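Local coordinates for protein N-alpha-acetyltransferase 35, NatC auxiliary subunit (Saccharomyces cerevisiae, PDB 6YGA) that serves as the auxiliary subunit of the NatC N-terminal acetyltransferase, which acetylates the N-terminal methionine of the L-A virus Gag protein, at residues Leu165-Asp176 and Val337-Leu345; Val313-Thr322 and Phe347-Lys357. All coordinates share one frame; numbering follows the deposited sequence.

Interaction 1 of 2, residues Leu165-Asp176 and Val337-Leu345. With EDO (1,2-ethanediol), chain Z.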
loop_
_atom_site.group_PDB
_atom_site.type_symbol
_atom_site.label_atom_id
_atom_site.label_comp_id
_atom_site.label_asym_id
_atom_site.label_seq_id
_atom_site.Cartn_x
_atom_site.Cartn_y
_atom_site.Cartn_z
ATOM N N LEU B 165 -5.099 -16.915 5.098
ATOM C CA LEU B 165 -3.906 -16.078 5.171
ATOM C C LEU B 165 -4.259 -14.645 5.547
ATOM O O LEU B 165 -3.584 -14.030 6.381
ATOM C CB LEU B 165 -3.163 -16.108 3.835
ATOM C CG LEU B 165 -2.521 -17.428 3.410
ATOM C CD1 LEU B 165 -1.852 -17.287 2.053
ATOM C CD2 LEU B 165 -1.517 -17.871 4.451
ATOM N N LEU B 166 -5.319 -14.097 4.941
ATOM C CA LEU B 166 -5.721 -12.727 5.244
ATOM C C LEU B 166 -6.295 -12.600 6.649
ATOM O O LEU B 166 -6.218 -11.522 7.248
ATOM C CB LEU B 166 -6.735 -12.232 4.216
ATOM C CG LEU B 166 -6.172 -11.928 2.827
ATOM C CD1 LEU B 166 -7.273 -11.469 1.889
ATOM C CD2 LEU B 166 -5.074 -10.880 2.922
ATOM N N SER B 167 -6.871 -13.678 7.191
ATOM C CA SER B 167 -7.456 -13.601 8.525
ATOM C C SER B 167 -6.411 -13.332 9.597
ATOM O O SER B 167 -6.758 -12.842 10.677
ATOM C CB SER B 167 -8.214 -14.890 8.848
ATOM O OG SER B 167 -7.336 -16.001 8.906
ATOM N N ALA B 168 -5.142 -13.634 9.326
ATOM C CA ALA B 168 -4.088 -13.383 10.300
ATOM C C ALA B 168 -3.760 -11.903 10.451
ATOM O O ALA B 168 -3.052 -11.539 11.395
ATOM C CB ALA B 168 -2.828 -14.155 9.912
ATOM N N GLY B 169 -4.253 -11.049 9.557
ATOM C CA GLY B 169 -3.988 -9.627 9.654
ATOM C C GLY B 169 -2.560 -9.222 9.372
ATOM O O GLY B 169 -2.119 -8.177 9.853
ATOM N N ILE B 170 -1.823 -10.020 8.599
ATOM C CA ILE B 170 -0.424 -9.704 8.324
ATOM C C ILE B 170 -0.318 -8.472 7.432
ATOM O O ILE B 170 0.376 -7.504 7.764
ATOM C CB ILE B 170 0.287 -10.917 7.697
ATOM C CG1 ILE B 170 0.358 -12.075 8.698
ATOM C CG2 ILE B 170 1.668 -10.524 7.206
ATOM C CD1 ILE B 170 0.955 -11.702 10.042
ATOM N N VAL B 171 -1.001 -8.489 6.289
ATOM C CA VAL B 171 -0.980 -7.361 5.363
ATOM C C VAL B 171 -2.327 -6.649 5.386
ATOM O O VAL B 171 -3.229 -7.020 6.146
ATOM C CB VAL B 171 -0.620 -7.814 3.938
ATOM C CG1 VAL B 171 0.757 -8.467 3.920
ATOM C CG2 VAL B 171 -1.676 -8.761 3.400
ATOM N N PHE B 172 -2.476 -5.631 4.542
ATOM C CA PHE B 172 -3.637 -4.752 4.563
ATOM C C PHE B 172 -4.628 -5.158 3.480
ATOM O O PHE B 172 -4.253 -5.323 2.315
ATOM C CB PHE B 172 -3.206 -3.295 4.380
ATOM C CG PHE B 172 -2.353 -2.775 5.507
ATOM C CD1 PHE B 172 -0.988 -3.011 5.533
ATOM C CD2 PHE B 172 -2.923 -2.061 6.548
ATOM C CE1 PHE B 172 -0.205 -2.537 6.575
ATOM C CE2 PHE B 172 -2.147 -1.583 7.591
ATOM C CZ PHE B 172 -0.787 -1.822 7.604
ATOM N N GLU B 173 -5.890 -5.317 3.872
ATOM C CA GLU B 173 -6.926 -5.745 2.945
ATOM C C GLU B 173 -7.223 -4.657 1.920
ATOM O O GLU B 173 -7.125 -3.460 2.204
ATOM C CB GLU B 173 -8.201 -6.104 3.708
ATOM C CG GLU B 173 -8.796 -4.939 4.489
ATOM C CD GLU B 173 -9.988 -5.340 5.336
ATOM O OE1 GLU B 173 -9.840 -6.245 6.185
ATOM O OE2 GLU B 173 -11.075 -4.753 5.150
ATOM N N GLU B 174 -7.596 -5.091 0.714
ATOM C CA GLU B 174 -7.948 -4.193 -0.389
ATOM C C GLU B 174 -6.834 -3.191 -0.687
ATOM O O GLU B 174 -7.090 -2.049 -1.073
ATOM C CB GLU B 174 -9.270 -3.469 -0.117
ATOM C CG GLU B 174 -9.990 -2.994 -1.372
ATOM C CD GLU B 174 -11.291 -2.289 -1.056
ATOM O OE1 GLU B 174 -12.290 -2.984 -0.776
ATOM O OE2 GLU B 174 -11.307 -1.041 -1.068
ATOM N N GLU B 175 -5.587 -3.610 -0.497
ATOM C CA GLU B 175 -4.432 -2.806 -0.873
ATOM C C GLU B 175 -3.369 -3.748 -1.412
ATOM O O GLU B 175 -2.948 -3.634 -2.568
ATOM C CB GLU B 175 -3.915 -1.994 0.321
ATOM C CG GLU B 175 -2.672 -1.154 0.030
ATOM C CD GLU B 175 -2.128 -0.451 1.266
ATOM O OE1 GLU B 175 -2.759 -0.551 2.338
ATOM O OE2 GLU B 175 -1.067 0.201 1.165
ATOM N N ASP B 176 -2.951 -4.701 -0.580
ATOM C CA ASP B 176 -2.051 -5.754 -1.029
ATOM C C ASP B 176 -2.804 -6.895 -1.692
ATOM O O ASP B 176 -2.251 -7.579 -2.560
ATOM C CB ASP B 176 -1.245 -6.284 0.154
ATOM C CG ASP B 176 -0.456 -5.199 0.840
ATOM O OD1 ASP B 176 0.300 -4.491 0.143
ATOM O OD2 ASP B 176 -0.608 -5.040 2.068
ATOM N N VAL B 337 2.516 -11.118 -2.872
ATOM C CA VAL B 337 1.749 -10.881 -1.651
ATOM C C VAL B 337 1.592 -12.167 -0.845
ATOM O O VAL B 337 1.614 -12.143 0.392
ATOM C CB VAL B 337 0.387 -10.239 -1.988
ATOM C CG1 VAL B 337 -0.434 -11.138 -2.907
ATOM C CG2 VAL B 337 -0.389 -9.908 -0.716
ATOM N N ILE B 338 1.440 -13.311 -1.521
ATOM C CA ILE B 338 1.339 -14.583 -0.809
ATOM C C ILE B 338 2.606 -14.833 -0.001
ATOM O O ILE B 338 2.551 -15.206 1.177
ATOM C CB ILE B 338 1.061 -15.735 -1.791
ATOM C CG1 ILE B 338 -0.299 -15.558 -2.475
ATOM C CG2 ILE B 338 1.118 -17.072 -1.070
ATOM C CD1 ILE B 338 -1.482 -15.648 -1.537
ATOM N N ALA B 339 3.770 -14.617 -0.619
ATOM C CA ALA B 339 5.025 -14.787 0.103
ATOM C C ALA B 339 5.156 -13.768 1.228
ATOM O O ALA B 339 5.742 -14.063 2.276
ATOM C CB ALA B 339 6.207 -14.677 -0.860
ATOM N N ARG B 340 4.617 -12.562 1.034
ATOM C CA ARG B 340 4.730 -11.539 2.068
ATOM C C ARG B 340 3.821 -11.841 3.253
ATOM O O ARG B 340 4.162 -11.525 4.397
ATOM C CB ARG B 340 4.429 -10.159 1.484
ATOM C CG ARG B 340 5.490 -9.683 0.510
ATOM C CD ARG B 340 5.394 -8.195 0.217
ATOM N NE ARG B 340 4.228 -7.855 -0.593
ATOM C CZ ARG B 340 3.148 -7.234 -0.129
ATOM N NH1 ARG B 340 3.079 -6.881 1.148
ATOM N NH2 ARG B 340 2.139 -6.961 -0.945
ATOM N N ILE B 341 2.654 -12.437 3.006
ATOM C CA ILE B 341 1.836 -12.914 4.116
ATOM C C ILE B 341 2.485 -14.127 4.760
ATOM O O ILE B 341 2.439 -14.303 5.983
ATOM C CB ILE B 341 0.410 -13.237 3.636
ATOM C CG1 ILE B 341 -0.231 -12.014 2.984
ATOM C CG2 ILE B 341 -0.447 -13.741 4.798
ATOM C CD1 ILE B 341 -1.602 -12.293 2.385
ATOM N N LEU B 342 3.108 -14.979 3.944
ATOM C CA LEU B 342 3.615 -16.254 4.437
ATOM C C LEU B 342 4.753 -16.057 5.431
ATOM O O LEU B 342 4.831 -16.770 6.441
ATOM C CB LEU B 342 4.067 -17.118 3.260
ATOM C CG LEU B 342 4.278 -18.600 3.558
ATOM C CD1 LEU B 342 2.978 -19.221 4.029
ATOM C CD2 LEU B 342 4.804 -19.315 2.324
ATOM N N PHE B 343 5.630 -15.083 5.175
ATOM C CA PHE B 343 6.830 -14.931 5.996
ATOM C C PHE B 343 6.520 -14.701 7.473
ATOM O O PHE B 343 7.036 -15.465 8.307
ATOM C CB PHE B 343 7.715 -13.824 5.413
ATOM C CG PHE B 343 8.725 -13.294 6.383
ATOM C CD1 PHE B 343 9.831 -14.050 6.745
ATOM C CD2 PHE B 343 8.569 -12.037 6.936
ATOM C CE1 PHE B 343 10.755 -13.558 7.643
ATOM C CE2 PHE B 343 9.490 -11.538 7.833
ATOM C CZ PHE B 343 10.585 -12.298 8.187
ATOM N N PRO B 344 5.702 -13.719 7.877
ATOM C CA PRO B 344 5.459 -13.566 9.323
ATOM C C PRO B 344 4.769 -14.765 9.949
ATOM O O PRO B 344 5.059 -15.096 11.105
ATOM C CB PRO B 344 4.598 -12.296 9.403
ATOM C CG PRO B 344 4.894 -11.561 8.144
ATOM C CD PRO B 344 5.040 -12.642 7.119
ATOM N N LEU B 345 3.873 -15.436 9.220
ATOM C CA LEU B 345 3.222 -16.624 9.765
ATOM C C LEU B 345 4.183 -17.803 9.841
ATOM O O LEU B 345 4.102 -18.610 10.774
ATOM C CB LEU B 345 2.002 -16.987 8.920
ATOM C CG LEU B 345 0.936 -15.895 8.861
ATOM C CD1 LEU B 345 -0.179 -16.269 7.895
ATOM C CD2 LEU B 345 0.390 -15.644 10.255
HETATM C C1 EDO Z . -3.088 -4.840 9.721
HETATM O O1 EDO Z . -2.181 -5.295 8.710
HETATM C C2 EDO Z . -4.517 -4.917 9.195
HETATM O O2 EDO Z . -4.845 -6.280 8.903
HETATM O O HOH W 1 1.752 -4.538 2.970
#

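Interaction 2 of 2, residues Val313-Thr322 and Phe347-Lys357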
loop_
_atom_site.group_PDB
_atom_site.type_symbol
_atom_site.label_atom_id
_atom_site.label_comp_id
_atom_site.label_asym_id
_atom_site.label_seq_id
_atom_site.Cartn_x
_atom_site.Cartn_y
_atom_site.Cartn_z
ATOM N N VAL B 313 14.540 -18.835 5.485
ATOM C CA VAL B 313 14.783 -18.307 6.820
ATOM C C VAL B 313 14.766 -19.410 7.869
ATOM O O VAL B 313 15.277 -19.214 8.977
ATOM C CB VAL B 313 13.757 -17.211 7.158
ATOM C CG1 VAL B 313 12.408 -17.829 7.499
ATOM C CG2 VAL B 313 14.264 -16.336 8.295
ATOM N N ASP B 314 14.202 -20.576 7.544
ATOM C CA ASP B 314 14.207 -21.687 8.488
ATOM C C ASP B 314 15.621 -22.199 8.743
ATOM O O ASP B 314 15.887 -22.785 9.798
ATOM C CB ASP B 314 13.306 -22.810 7.970
ATOM C CG ASP B 314 13.191 -23.964 8.942
ATOM O OD1 ASP B 314 12.671 -23.755 10.060
ATOM O OD2 ASP B 314 13.615 -25.082 8.586
ATOM N N LYS B 315 16.541 -21.968 7.807
ATOM C CA LYS B 315 17.920 -22.427 7.928
ATOM C C LYS B 315 18.787 -21.509 8.779
ATOM O O LYS B 315 19.987 -21.773 8.917
ATOM C CB LYS B 315 18.544 -22.567 6.538
ATOM C CG LYS B 315 17.921 -23.656 5.684
ATOM C CD LYS B 315 18.033 -23.323 4.204
ATOM C CE LYS B 315 19.458 -22.977 3.811
ATOM N NZ LYS B 315 19.538 -22.538 2.391
ATOM N N ALA B 316 18.221 -20.445 9.340
ATOM C CA ALA B 316 19.014 -19.494 10.104
ATOM C C ALA B 316 19.499 -20.116 11.406
ATOM O O ALA B 316 18.760 -20.832 12.088
ATOM C CB ALA B 316 18.199 -18.236 10.396
ATOM N N GLU B 317 20.756 -19.841 11.744
ATOM C CA GLU B 317 21.369 -20.350 12.960
ATOM C C GLU B 317 21.724 -19.252 13.951
ATOM O O GLU B 317 22.325 -19.546 14.989
ATOM C CB GLU B 317 22.624 -21.165 12.619
ATOM C CG GLU B 317 22.348 -22.578 12.117
ATOM C CD GLU B 317 21.617 -23.434 13.138
ATOM O OE1 GLU B 317 20.461 -23.825 12.873
ATOM O OE2 GLU B 317 22.198 -23.714 14.208
ATOM N N SER B 318 21.368 -18.000 13.669
ATOM C CA SER B 318 21.661 -16.907 14.582
ATOM C C SER B 318 20.648 -15.793 14.369
ATOM O O SER B 318 19.929 -15.759 13.367
ATOM C CB SER B 318 23.090 -16.381 14.391
ATOM O OG SER B 318 23.239 -15.718 13.148
ATOM N N ALA B 319 20.595 -14.878 15.340
ATOM C CA ALA B 319 19.708 -13.725 15.217
ATOM C C ALA B 319 20.157 -12.795 14.101
ATOM O O ALA B 319 19.325 -12.125 13.479
ATOM C CB ALA B 319 19.634 -12.969 16.543
ATOM N N LEU B 320 21.461 -12.744 13.828
ATOM C CA LEU B 320 21.956 -11.880 12.763
ATOM C C LEU B 320 21.543 -12.396 11.392
ATOM O O LEU B 320 21.318 -11.600 10.473
ATOM C CB LEU B 320 23.476 -11.752 12.860
ATOM C CG LEU B 320 24.154 -10.732 11.947
ATOM C CD1 LEU B 320 23.416 -9.407 11.992
ATOM C CD2 LEU B 320 25.607 -10.549 12.357
ATOM N N GLU B 321 21.422 -13.716 11.239
ATOM C CA GLU B 321 21.012 -14.269 9.952
ATOM C C GLU B 321 19.539 -13.989 9.670
ATOM O O GLU B 321 19.167 -13.712 8.524
ATOM C CB GLU B 321 21.313 -15.767 9.907
ATOM C CG GLU B 321 22.798 -16.072 9.724
ATOM C CD GLU B 321 23.103 -17.558 9.694
ATOM O OE1 GLU B 321 22.202 -18.357 10.023
ATOM O OE2 GLU B 321 24.245 -17.928 9.342
ATOM N N THR B 322 18.683 -14.051 10.698
ATOM C CA THR B 322 17.291 -13.647 10.514
ATOM C C THR B 322 17.182 -12.144 10.286
ATOM O O THR B 322 16.397 -11.693 9.443
ATOM C CB THR B 322 16.444 -14.053 11.723
ATOM O OG1 THR B 322 16.973 -13.447 12.910
ATOM C CG2 THR B 322 16.425 -15.561 11.888
ATOM N N PHE B 347 7.474 -17.342 10.155
ATOM C CA PHE B 347 8.524 -16.929 11.080
ATOM C C PHE B 347 8.034 -16.955 12.524
ATOM O O PHE B 347 8.751 -17.420 13.417
ATOM C CB PHE B 347 9.017 -15.532 10.694
ATOM C CG PHE B 347 10.264 -15.098 11.406
ATOM C CD1 PHE B 347 11.480 -15.706 11.140
ATOM C CD2 PHE B 347 10.226 -14.055 12.317
ATOM C CE1 PHE B 347 12.632 -15.297 11.792
ATOM C CE2 PHE B 347 11.373 -13.641 12.966
ATOM C CZ PHE B 347 12.577 -14.263 12.703
ATOM N N ILE B 348 6.821 -16.467 12.765
ATOM C CA ILE B 348 6.203 -16.438 14.086
ATOM C C ILE B 348 5.076 -17.460 14.064
ATOM O O ILE B 348 4.044 -17.239 13.416
ATOM C CB ILE B 348 5.685 -15.038 14.435
ATOM C CG1 ILE B 348 6.805 -14.010 14.263
ATOM C CG2 ILE B 348 5.122 -15.004 15.844
ATOM C CD1 ILE B 348 6.365 -12.580 14.475
ATOM N N ARG B 349 5.258 -18.568 14.780
ATOM C CA ARG B 349 4.479 -19.774 14.550
ATOM C C ARG B 349 3.384 -19.958 15.605
ATOM O O ARG B 349 3.182 -19.126 16.493
ATOM C CB ARG B 349 5.411 -20.983 14.492
ATOM C CG ARG B 349 6.381 -20.921 13.325
ATOM C CD ARG B 349 7.175 -22.200 13.163
ATOM N NE ARG B 349 8.001 -22.137 11.962
ATOM C CZ ARG B 349 8.842 -23.089 11.572
ATOM N NH1 ARG B 349 8.984 -24.198 12.287
ATOM N NH2 ARG B 349 9.545 -22.929 10.459
ATOM N N ASP B 350 2.671 -21.085 15.495
ATOM C CA ASP B 350 1.465 -21.299 16.291
ATOM C C ASP B 350 1.777 -21.409 17.777
ATOM O O ASP B 350 1.056 -20.847 18.611
ATOM C CB ASP B 350 0.739 -22.557 15.815
ATOM C CG ASP B 350 0.063 -22.371 14.478
ATOM O OD1 ASP B 350 -0.400 -21.246 14.195
ATOM O OD2 ASP B 350 -0.010 -23.353 13.710
ATOM N N ASP B 351 2.835 -22.138 18.132
ATOM C CA ASP B 351 3.175 -22.389 19.526
ATOM C C ASP B 351 3.890 -21.218 20.190
ATOM O O ASP B 351 4.618 -21.433 21.167
ATOM C CB ASP B 351 4.025 -23.657 19.636
ATOM C CG ASP B 351 5.234 -23.629 18.725
ATOM O OD1 ASP B 351 5.248 -22.814 17.780
ATOM O OD2 ASP B 351 6.167 -24.429 18.949
ATOM N N ARG B 352 3.688 -20.001 19.687
ATOM C CA ARG B 352 4.312 -18.800 20.241
ATOM C C ARG B 352 5.832 -18.942 20.292
ATOM O O ARG B 352 6.479 -18.605 21.285
ATOM C CB ARG B 352 3.742 -18.469 21.622
ATOM C CG ARG B 352 2.248 -18.185 21.620
ATOM C CD ARG B 352 1.780 -17.589 22.939
ATOM N NE ARG B 352 2.116 -16.172 23.060
ATOM C CZ ARG B 352 3.151 -15.698 23.749
ATOM N NH1 ARG B 352 3.965 -16.527 24.390
ATOM N NH2 ARG B 352 3.370 -14.391 23.800
ATOM N N THR B 353 6.403 -19.468 19.210
ATOM C CA THR B 353 7.843 -19.582 19.051
ATOM C C THR B 353 8.263 -18.917 17.749
ATOM O O THR B 353 7.453 -18.709 16.842
ATOM C CB THR B 353 8.308 -21.047 19.048
ATOM O OG1 THR B 353 7.836 -21.699 17.862
ATOM C CG2 THR B 353 7.788 -21.787 20.272
ATOM N N VAL B 354 9.542 -18.576 17.668
ATOM C CA VAL B 354 10.140 -18.061 16.443
ATOM C C VAL B 354 10.804 -19.230 15.735
ATOM O O VAL B 354 11.749 -19.828 16.264
ATOM C CB VAL B 354 11.146 -16.937 16.733
ATOM C CG1 VAL B 354 11.810 -16.473 15.448
ATOM C CG2 VAL B 354 10.450 -15.776 17.420
ATOM N N LEU B 355 10.288 -19.575 14.554
ATOM C CA LEU B 355 10.812 -20.657 13.719
ATOM C C LEU B 355 10.805 -22.005 14.430
ATOM O O LEU B 355 11.551 -22.911 14.050
ATOM C CB LEU B 355 12.227 -20.336 13.223
ATOM C CG LEU B 355 12.345 -19.103 12.331
ATOM C CD1 LEU B 355 13.803 -18.806 12.021
ATOM C CD2 LEU B 355 11.552 -19.320 11.054
ATOM N N GLY B 356 9.976 -22.158 15.463
ATOM C CA GLY B 356 9.968 -23.368 16.259
ATOM C C GLY B 356 11.236 -23.632 17.035
ATOM O O GLY B 356 11.424 -24.750 17.522
ATOM N N LYS B 357 12.113 -22.642 17.169
ATOM C CA LYS B 357 13.404 -22.821 17.820
ATOM C C LYS B 357 13.504 -22.091 19.148
ATOM O O LYS B 357 13.978 -22.665 20.133
ATOM C CB LYS B 357 14.533 -22.353 16.886
ATOM C CG LYS B 357 14.595 -23.089 15.555
ATOM C CD LYS B 357 15.695 -22.523 14.659
ATOM C CE LYS B 357 15.814 -23.294 13.351
ATOM N NZ LYS B 357 14.540 -23.262 12.584
HETATM O O HOH W 2 10.467 -26.135 10.123
#

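Interaction 1 of 2, residues Leu165-Asp176 and Val337-Leu345
The C-terminal end of helix 142-167 and the loop that leaves it pack against helix 337-347 through a strip of aliphatic side chains, closed at one end by a salt bridge between Asp176 and Arg340. Ile341 is central to the strip. Its CG2 branch lies 3.7 Å from Leu165 CB, while its other branch reaches Val171, with CG1 3.6 Å from Val171 CG2, and its CD1 tip meets Leu166 CD2. The CG2 methyl thus lies against Leu165 of the helix end, while the longer CG1-CD1 branch fits between Val171 of the loop and Leu166. Gly169, with positive phi, turns the chain out of the helix and brings Ile170 over Pro344 and Leu345. Ile170 CG2 touches the proline ring at Pro344 CG (3.5 Å), and its other branch runs across Leu345, whose CD2 is also 3.6 Å from Ala168 CB.

At the polar end, the Arg340 chain bends at chi3 (-71°) and presents NH2 to Asp176 OD1 at 3.3 Å. The carboxylate and guanidinium planes stand 73° apart, and the nitrogen approaches from above the carboxylate plane. A water links Asp176 OD2 to Arg340 NH1, and OD2 also accepts from Phe172 N at 3.2 Å through its anti lone pair, which ties the carboxylate to its own loop. OD1 has a further donor in Asn405, and Arg340 NE is bonded to Arg335 O. An ethanediol, probably from the crystallisation liquor, donates to Gly169 O and places its O1 over the centre of one Phe172 face.

Phe142 of the N-alpha-acetyltransferase 30 subunit packs on Glu175 and Asp176. Leu237 of helix 235-238 covers Leu165 and Leu345, helix 298-311 backs Ile338 through Leu303, and Gln400 of helix 386-402 lies against Ile170 and Pro344.

Interaction 2 of 2, residues Val313-Thr322 and Phe347-Lys357
Asp314 OD1 is gripped by two cationic side chains of segment 347-357 and by a water. Lys357 NZ makes a salt bridge to Asp314 OD1 at 3.2 Å. Arg349 NH2 makes a second to the same Asp314 OD1 at 3.3 Å, its hydrogen bond bent to 132° and weak. The water donates to OD1 and accepts from Arg349 NH1, adding an indirect link between the same two groups. With CG anti to the backbone N (chi1 -176°), the aspartate reaches out to the loop. Lys357 bends at its last torsion, and its NZ also donates to Asp314 O at 3.1 Å, in the carbonyl plane and on a lone pair; a weak bond to Leu355 O joins it to its own loop. One lysine nitrogen therefore holds both the side chain and the backbone of Asp314. The guanidinium of Arg349, nearly parallel to the carboxylate, has the Leu355 carbonyl carbon over one face, while its NE is bonded to Phe346 O.

Next to this charged group lies an apolar layer. Leu355 CD2 meets Val313 CG1 at 3.9 Å, and its CD1 lies close to Val313 O. The Phe347 ring receives Thr322 CG2 at its edge, 3.8 Å from CE1, while Val354 CG1 sits over one face, offset toward the rim. Thr322 turns its hydroxyl to Ala319 O of its own helix, leaving the methyl for the ring. Tyr399 of helix 386-402 stacks on Phe347 and is hydrogen-bonded to Thr322 OG1.

Ser318 caps the start of helix 319-328, its OG accepting a weak bond from Glu321 N. In the 347-357 loop, Leu355 N binds Phe347 O and Arg349 N binds Thr353 O, enclosing a type I beta turn at 349-352. The contact thus joins two inter-helix connections, the one leading into helix 319-328 and the one following helix 337-347, consistent with the all-helical, TPR-related family to which this region is assigned.

Overall arrangement
Both contacts involve helix 337-347 or its continuation: interaction 1 uses most of its length, and interaction 2 takes its last residue and the loop beyond. Their centres lie 18 Å apart. Interaction 1 is nearer the centre of the chain and joins regions distant in sequence, bringing the Mak10 family part against the TPR-like part; interaction 2 is local, between segments only 25 residues apart. Each is largely buried, yet the balance differs. The first buries 616 Å², mostly aliphatic, with one ion pair at its end near the N-alpha-acetyltransferase 30 subunit. The second buries 329 Å² and combines an aromatic-aliphatic layer with a three-residue charge network, with no other subunit touching it.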